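PDB 6I5S: bottromycin amidohydrolase from Streptomyces purpureus, which probably hydrolyses the amide following the thiazoline of a bottromycin precursor at a two-zinc site, acting as gatekeeper of the biosynthetic pathway. Local coordinates for residues Thr382-Ala385 against Tyr386-Met389; Asp430-Asp433 against Leu434-Trp438. All coordinates share one frame; numbering follows the deposited sequence.

In the fold
Both contacts are short runs of helix held by i to i+4 backbone bonds, and they hold no element in common: contact 1 is the short helix 383-388, contact 2 the start of helix 431-444. Their centres lie about 27 Å apart. Contact 1 is buried, its centre about 11 Å from that of the chain, pressed on strands 84-95 and 111-116; its two aspartates share Arg-342. Contact 2, about 21 Å out, is only partly buried. There a capping box and a salt bridge centre on a buried aspartate, Asp-433, the salt bridge reaching out to the exposed Arg-436, while leucines and a tryptophan turn inward, partly onto helix 100-108. The N-cap side chain makes no capping bond in contact 1 (Thr-382) but does in contact 2 (Asp-430).

Contact 1: Thr382-Ala385 against Tyr386-Met389; sequences TADA and YDVM
Thr-382 O accepts from Tyr-386 N at 2.9 Å, the first of four successive i to i+4 bonds that turn 382-385 and 386-389 into one short helix. Asp-387, Val-388 and Met-389 follow, their amides reaching the carbonyls of Ala-383, Asp-384 and Ala-385. Asp-384 CA and Asp-387 CA lie 4.9 Å apart, close to one turn along.

The Tyr-386 ring leans back over the start of the helix, CD2 coming 3.1 Å from Thr-382 O. With CG beside its own backbone N (chi1 -66°), the ring heads back along the helix, and its OH bonds to Gly-89 O on strand 84-95. At the other end Ala-385 O is closely surrounded: besides the amide of Met-389 it meets Val-388 CG1 at 3.2 Å. The methionine chain, bent at chi3 (-62°), folds its CE methyl back to 3.5 Å from Ala-385 O.

On another side of the helix two carboxylates approach, Asp-384 OD1 standing 4.3 Å from Asp-387 OD2. Arg-342 NH2 makes a salt bridge to both oxygens, which probably offsets their repulsion. A water lies between Ala-383 O, at 2.8 Å from that atom, and Asp-387 OD1, and bridges them.

Tyr-386 and Met-389 both rest on Val-91, and Val-388 touches Phe-268. The arrangement is a short alpha-helix laid against the strands of a mixed sheet, following closely on helix 374-381, with Thr-382, where helical backbone angles are interrupted, between them.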
ATOM      1  N   THR A 382       7.443  -5.257   4.107  1.00 27.37           N
ATOM      2  CA  THR A 382       7.727  -6.467   3.365  1.00 26.57           C
ATOM      3  C   THR A 382       7.210  -7.725   4.060  1.00 28.32           C
ATOM      4  O   THR A 382       6.092  -8.166   3.763  1.00 27.00           O
ATOM      5  CB  THR A 382       9.246  -6.597   3.064  1.00 30.07           C
ATOM      6  OG1 THR A 382      10.043  -6.631   4.268  1.00 27.42           O
ATOM      7  CG2 THR A 382       9.730  -5.458   2.196  1.00 28.87           C
ATOM      8  N   ALA A 383       8.051  -8.376   4.871  1.00 29.40           N
ATOM      9  CA  ALA A 383       7.725  -9.676   5.466  1.00 32.68           C
ATOM     10  C   ALA A 383       6.340  -9.728   6.130  1.00 29.47           C
ATOM     11  O   ALA A 383       5.618 -10.704   5.979  1.00 33.10           O
ATOM     12  CB  ALA A 383       8.799 -10.038   6.493  1.00 36.98           C
ATOM     13  N   ASP A 384       5.976  -8.708   6.925  1.00 26.15           N
ATOM     14  CA  ASP A 384       4.685  -8.799   7.614  1.00 29.70           C
ATOM     15  C   ASP A 384       3.531  -8.572   6.653  1.00 28.93           C
ATOM     16  O   ASP A 384       2.428  -9.087   6.873  1.00 28.73           O
ATOM     17  CB  ASP A 384       4.643  -7.805   8.767  1.00 26.51           C
ATOM     18  CG  ASP A 384       5.154  -8.408  10.074  1.00 35.01           C
ATOM     19  OD1 ASP A 384       5.665  -9.536  10.045  1.00 39.60           O
ATOM     20  OD2 ASP A 384       5.011  -7.772  11.136  1.00 39.97           O
ATOM     21  N   ALA A 385       3.763  -7.829   5.576  1.00 24.45           N
ATOM     22  CA  ALA A 385       2.718  -7.695   4.549  1.00 24.52           C
ATOM     23  C   ALA A 385       2.532  -8.996   3.773  1.00 25.48           C
ATOM     24  O   ALA A 385       1.408  -9.395   3.458  1.00 24.88           O
ATOM     25  CB  ALA A 385       3.024  -6.548   3.602  1.00 24.99           C
ATOM     26  N   TYR A 386       3.607  -9.692   3.460  1.00 28.38           N
ATOM     27  CA  TYR A 386       3.412 -10.986   2.800  1.00 26.42           C
ATOM     28  C   TYR A 386       2.654 -11.926   3.729  1.00 26.48           C
ATOM     29  O   TYR A 386       1.797 -12.688   3.301  1.00 25.84           O
ATOM     30  CB  TYR A 386       4.752 -11.585   2.399  1.00 25.31           C
ATOM     31  CG  TYR A 386       5.440 -10.741   1.317  1.00 27.28           C
ATOM     32  CD1 TYR A 386       4.789 -10.463   0.122  1.00 49.21           C
ATOM     33  CD2 TYR A 386       6.716 -10.213   1.500  1.00 33.06           C
ATOM     34  CE1 TYR A 386       5.377  -9.687  -0.867  1.00 60.00           C
ATOM     35  CE2 TYR A 386       7.331  -9.408   0.502  1.00 31.23           C
ATOM     36  CZ  TYR A 386       6.635  -9.155  -0.670  1.00 41.33           C
ATOM     37  OH  TYR A 386       7.174  -8.400  -1.703  1.00 33.37           O
ATOM     38  N   ASP A 387       2.919 -11.842   5.032  1.00 28.36           N
ATOM     39  CA  ASP A 387       2.171 -12.688   5.985  1.00 31.06           C
ATOM     40  C   ASP A 387       0.685 -12.329   6.053  1.00 28.40           C
ATOM     41  O   ASP A 387      -0.175 -13.238   6.060  1.00 30.97           O
ATOM     42  CB  ASP A 387       2.788 -12.609   7.396  1.00 44.54           C
ATOM     43  CG  ASP A 387       4.012 -13.482   7.542  1.00 81.67           C
ATOM     44  OD1 ASP A 387       4.347 -14.225   6.592  1.00102.83           O
ATOM     45  OD2 ASP A 387       4.634 -13.436   8.613  1.00 79.53           O
ATOM     46  N   VAL A 388       0.363 -11.044   6.085  1.00 27.73           N
ATOM     47  CA  VAL A 388      -1.053 -10.658   6.192  1.00 28.72           C
ATOM     48  C   VAL A 388      -1.823 -11.057   4.936  1.00 27.57           C
ATOM     49  O   VAL A 388      -3.044 -11.311   4.989  1.00 29.19           O
ATOM     50  CB  VAL A 388      -1.200  -9.141   6.479  1.00 27.93           C
ATOM     51  CG1 VAL A 388      -1.032  -8.270   5.224  1.00 25.24           C
ATOM     52  CG2 VAL A 388      -2.559  -8.899   7.147  1.00 31.05           C
ATOM     53  N   MET A 389      -1.145 -11.106   3.794  1.00 26.89           N
ATOM     54  CA  MET A 389      -1.760 -11.559   2.538  1.00 25.64           C
ATOM     55  C   MET A 389      -1.810 -13.060   2.388  1.00 32.10           C
ATOM     56  O   MET A 389      -2.409 -13.571   1.410  1.00 32.47           O
ATOM     57  CB  MET A 389      -0.990 -10.969   1.365  1.00 26.90           C
ATOM     58  CG  MET A 389      -1.156  -9.460   1.213  1.00 27.33           C
ATOM     59  SD  MET A 389      -0.424  -8.756  -0.301  1.00 30.92           S
ATOM     60  CE  MET A 389       1.317  -9.140  -0.068  1.00 28.00           C
TER
HETATM   61  O   HOH W   1       6.887 -13.174   5.450  1.00 55.15           O

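Contact 2: Asp430-Asp433 against Leu434-Trp438; sequences DGED and LDRLW
Asp-433 and Arg-436 meet where the contact loosens toward solvent: Arg-436 is exposed, and its NH1 makes a long salt bridge of 3.5 Å to OD1 of the buried Asp-433. The carboxylate oxygen comes to the edge of the guanidinium, near its plane, but the two planes are 68° apart, so the groups do not pair flat. The arginine starts with CG anti to its backbone N (chi1 -177°) and bends at chi3, which brings the guanidinium back over the turn, one face toward Glu-432 O. Glu-432 is exposed and poorly ordered; its OE1 stays 4.4 Å from Arg-436 NH2, beyond a salt bridge.

The backbone is much tighter. Leu-434, Asp-435, Arg-436 and Leu-437 donate in turn to the carbonyls of Asp-430, Gly-431, Glu-432 and Asp-433; Asp-435 N to Gly-431 O is 2.9 Å. Leu-434 CG packs 3.3 Å from Asp-430 O and Leu-437 CG 3.4 Å from Asp-433 O. Both leucines reach Leu-429 of strand 427-430, and Leu-437 also touches Val-104 and Val-108 on helix 100-108. Asp-435 takes its salt bridge elsewhere, from Arg-454.

At the helix start, Asp-433 N donates to Asp-430 OD1 at 2.8 Å, and Asp-430 N returns a bond to Asp-433 OD2 at 3.0 Å. Both oxygens of Asp-433 are engaged: OD1 with Arg-436, OD2 with Asp-430 N and Arg-34. The reciprocal pair is a capping box, in which an N-cap aspartate and the residue three places on exchange side-chain to backbone bonds, here where strand 427-430 passes straight into the helix.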
ATOM      1  N   ASP A 430      16.314  -1.348 -14.462  1.00 34.76           N
ATOM      2  CA  ASP A 430      17.447  -0.609 -13.940  1.00 32.12           C
ATOM      3  C   ASP A 430      17.081   0.860 -13.722  1.00 35.08           C
ATOM      4  O   ASP A 430      15.957   1.293 -13.938  1.00 33.59           O
ATOM      5  CB  ASP A 430      18.698  -0.772 -14.831  1.00 32.18           C
ATOM      6  CG  ASP A 430      18.588  -0.126 -16.186  1.00 39.90           C
ATOM      7  OD1 ASP A 430      17.788   0.787 -16.395  1.00 38.45           O
ATOM      8  OD2 ASP A 430      19.338  -0.549 -17.108  1.00 44.49           O
ATOM      9  N   GLY A 431      18.049   1.642 -13.251  1.00 38.92           N
ATOM     10  CA  GLY A 431      17.747   3.007 -12.862  1.00 39.66           C
ATOM     11  C   GLY A 431      17.275   3.848 -14.024  1.00 36.99           C
ATOM     12  O   GLY A 431      16.421   4.704 -13.869  1.00 39.75           O
ATOM     13  N   GLU A 432      17.812   3.600 -15.222  1.00 38.48           N
ATOM     14  CA  GLU A 432      17.347   4.353 -16.369  1.00 37.41           C
ATOM     15  C   GLU A 432      15.957   3.923 -16.768  1.00 33.15           C
ATOM     16  O   GLU A 432      15.158   4.755 -17.188  1.00 40.02           O
ATOM     17  CB  GLU A 432      18.331   4.208 -17.553  1.00 53.19           C
ATOM     18  CG  GLU A 432      19.701   4.858 -17.270  1.00 94.10           C
ATOM     19  CD  GLU A 432      20.576   5.033 -18.513  1.00111.02           C
ATOM     20  OE1 GLU A 432      20.240   4.456 -19.565  1.00109.66           O
ATOM     21  OE2 GLU A 432      21.599   5.751 -18.435  1.00107.98           O
ATOM     22  N   ASP A 433      15.649   2.625 -16.653  1.00 33.33           N
ATOM     23  CA  ASP A 433      14.273   2.151 -16.848  1.00 37.15           C
ATOM     24  C   ASP A 433      13.321   2.826 -15.871  1.00 32.55           C
ATOM     25  O   ASP A 433      12.209   3.206 -16.237  1.00 32.70           O
ATOM     26  CB  ASP A 433      14.176   0.652 -16.619  1.00 37.84           C
ATOM     27  CG  ASP A 433      14.927  -0.175 -17.672  1.00 43.10           C
ATOM     28  OD1 ASP A 433      14.998   0.246 -18.868  1.00 41.03           O
ATOM     29  OD2 ASP A 433      15.440  -1.247 -17.282  1.00 40.45           O
ATOM     30  N   LEU A 434      13.750   2.970 -14.625  1.00 33.26           N
ATOM     31  CA  LEU A 434      12.869   3.552 -13.598  1.00 27.58           C
ATOM     32  C   LEU A 434      12.668   5.034 -13.865  1.00 29.87           C
ATOM     33  O   LEU A 434      11.542   5.534 -13.798  1.00 32.44           O
ATOM     34  CB  LEU A 434      13.426   3.290 -12.199  1.00 30.12           C
ATOM     35  CG  LEU A 434      13.564   1.854 -11.741  1.00 28.71           C
ATOM     36  CD1 LEU A 434      14.331   1.739 -10.455  1.00 32.27           C
ATOM     37  CD2 LEU A 434      12.179   1.217 -11.577  1.00 31.61           C
ATOM     38  N   ASP A 435      13.743   5.750 -14.239  1.00 32.91           N
ATOM     39  CA  ASP A 435      13.608   7.145 -14.616  1.00 32.59           C
ATOM     40  C   ASP A 435      12.643   7.308 -15.775  1.00 30.65           C
ATOM     41  O   ASP A 435      11.852   8.256 -15.805  1.00 34.60           O
ATOM     42  CB  ASP A 435      14.968   7.705 -15.036  1.00 37.64           C
ATOM     43  CG  ASP A 435      15.953   7.854 -13.896  1.00 42.57           C
ATOM     44  OD1 ASP A 435      15.598   7.790 -12.721  1.00 38.01           O
ATOM     45  OD2 ASP A 435      17.158   8.096 -14.223  1.00 48.29           O
ATOM     46  N   ARG A 436      12.768   6.435 -16.793  1.00 34.04           N
ATOM     47  CA  ARG A 436      11.952   6.577 -17.988  1.00 36.09           C
ATOM     48  C   ARG A 436      10.473   6.292 -17.685  1.00 34.97           C
ATOM     49  O   ARG A 436       9.579   6.981 -18.196  1.00 32.29           O
ATOM     50  CB  ARG A 436      12.482   5.620 -19.067  1.00 44.92           C
ATOM     51  CG  ARG A 436      11.803   5.681 -20.417  1.00 70.53           C
ATOM     52  CD  ARG A 436      12.548   4.807 -21.443  1.00 82.01           C
ATOM     53  NE  ARG A 436      13.963   5.183 -21.570  1.00 72.97           N
ATOM     54  CZ  ARG A 436      15.003   4.404 -21.273  1.00 81.88           C
ATOM     55  NH1 ARG A 436      14.837   3.161 -20.823  1.00 76.20           N
ATOM     56  NH2 ARG A 436      16.233   4.874 -21.439  1.00 97.29           N
ATOM     57  N   LEU A 437      10.201   5.262 -16.887  1.00 32.41           N
ATOM     58  CA  LEU A 437       8.817   4.959 -16.501  1.00 30.48           C
ATOM     59  C   LEU A 437       8.205   6.089 -15.705  1.00 31.40           C
ATOM     60  O   LEU A 437       7.077   6.511 -15.963  1.00 31.01           O
ATOM     61  CB  LEU A 437       8.743   3.660 -15.686  1.00 31.27           C
ATOM     62  CG  LEU A 437       8.898   2.336 -16.459  1.00 36.50           C
ATOM     63  CD1 LEU A 437       9.041   1.122 -15.527  1.00 33.26           C
ATOM     64  CD2 LEU A 437       7.691   2.169 -17.277  1.00 33.43           C
ATOM     65  N   TRP A 438       8.943   6.636 -14.761  1.00 29.89           N
ATOM     66  CA  TRP A 438       8.399   7.749 -13.984  1.00 29.53           C
ATOM     67  C   TRP A 438       8.170   8.962 -14.892  1.00 33.20           C
ATOM     68  O   TRP A 438       7.097   9.579 -14.869  1.00 29.58           O
ATOM     69  CB  TRP A 438       9.345   8.070 -12.816  1.00 33.36           C
ATOM     70  CG  TRP A 438       8.846   9.112 -11.847  1.00 35.26           C
ATOM     71  CD1 TRP A 438       9.446  10.311 -11.572  1.00 33.89           C
ATOM     72  CD2 TRP A 438       7.661   9.062 -11.011  1.00 29.79           C
ATOM     73  NE1 TRP A 438       8.728  11.009 -10.624  1.00 34.25           N
ATOM     74  CE2 TRP A 438       7.630  10.272 -10.266  1.00 30.89           C
ATOM     75  CE3 TRP A 438       6.644   8.124 -10.806  1.00 27.86           C
ATOM     76  CZ2 TRP A 438       6.610  10.565  -9.359  1.00 29.43           C
ATOM     77  CZ3 TRP A 438       5.627   8.440  -9.895  1.00 31.64           C
ATOM     78  CH2 TRP A 438       5.653   9.623  -9.174  1.00 26.20           C
TER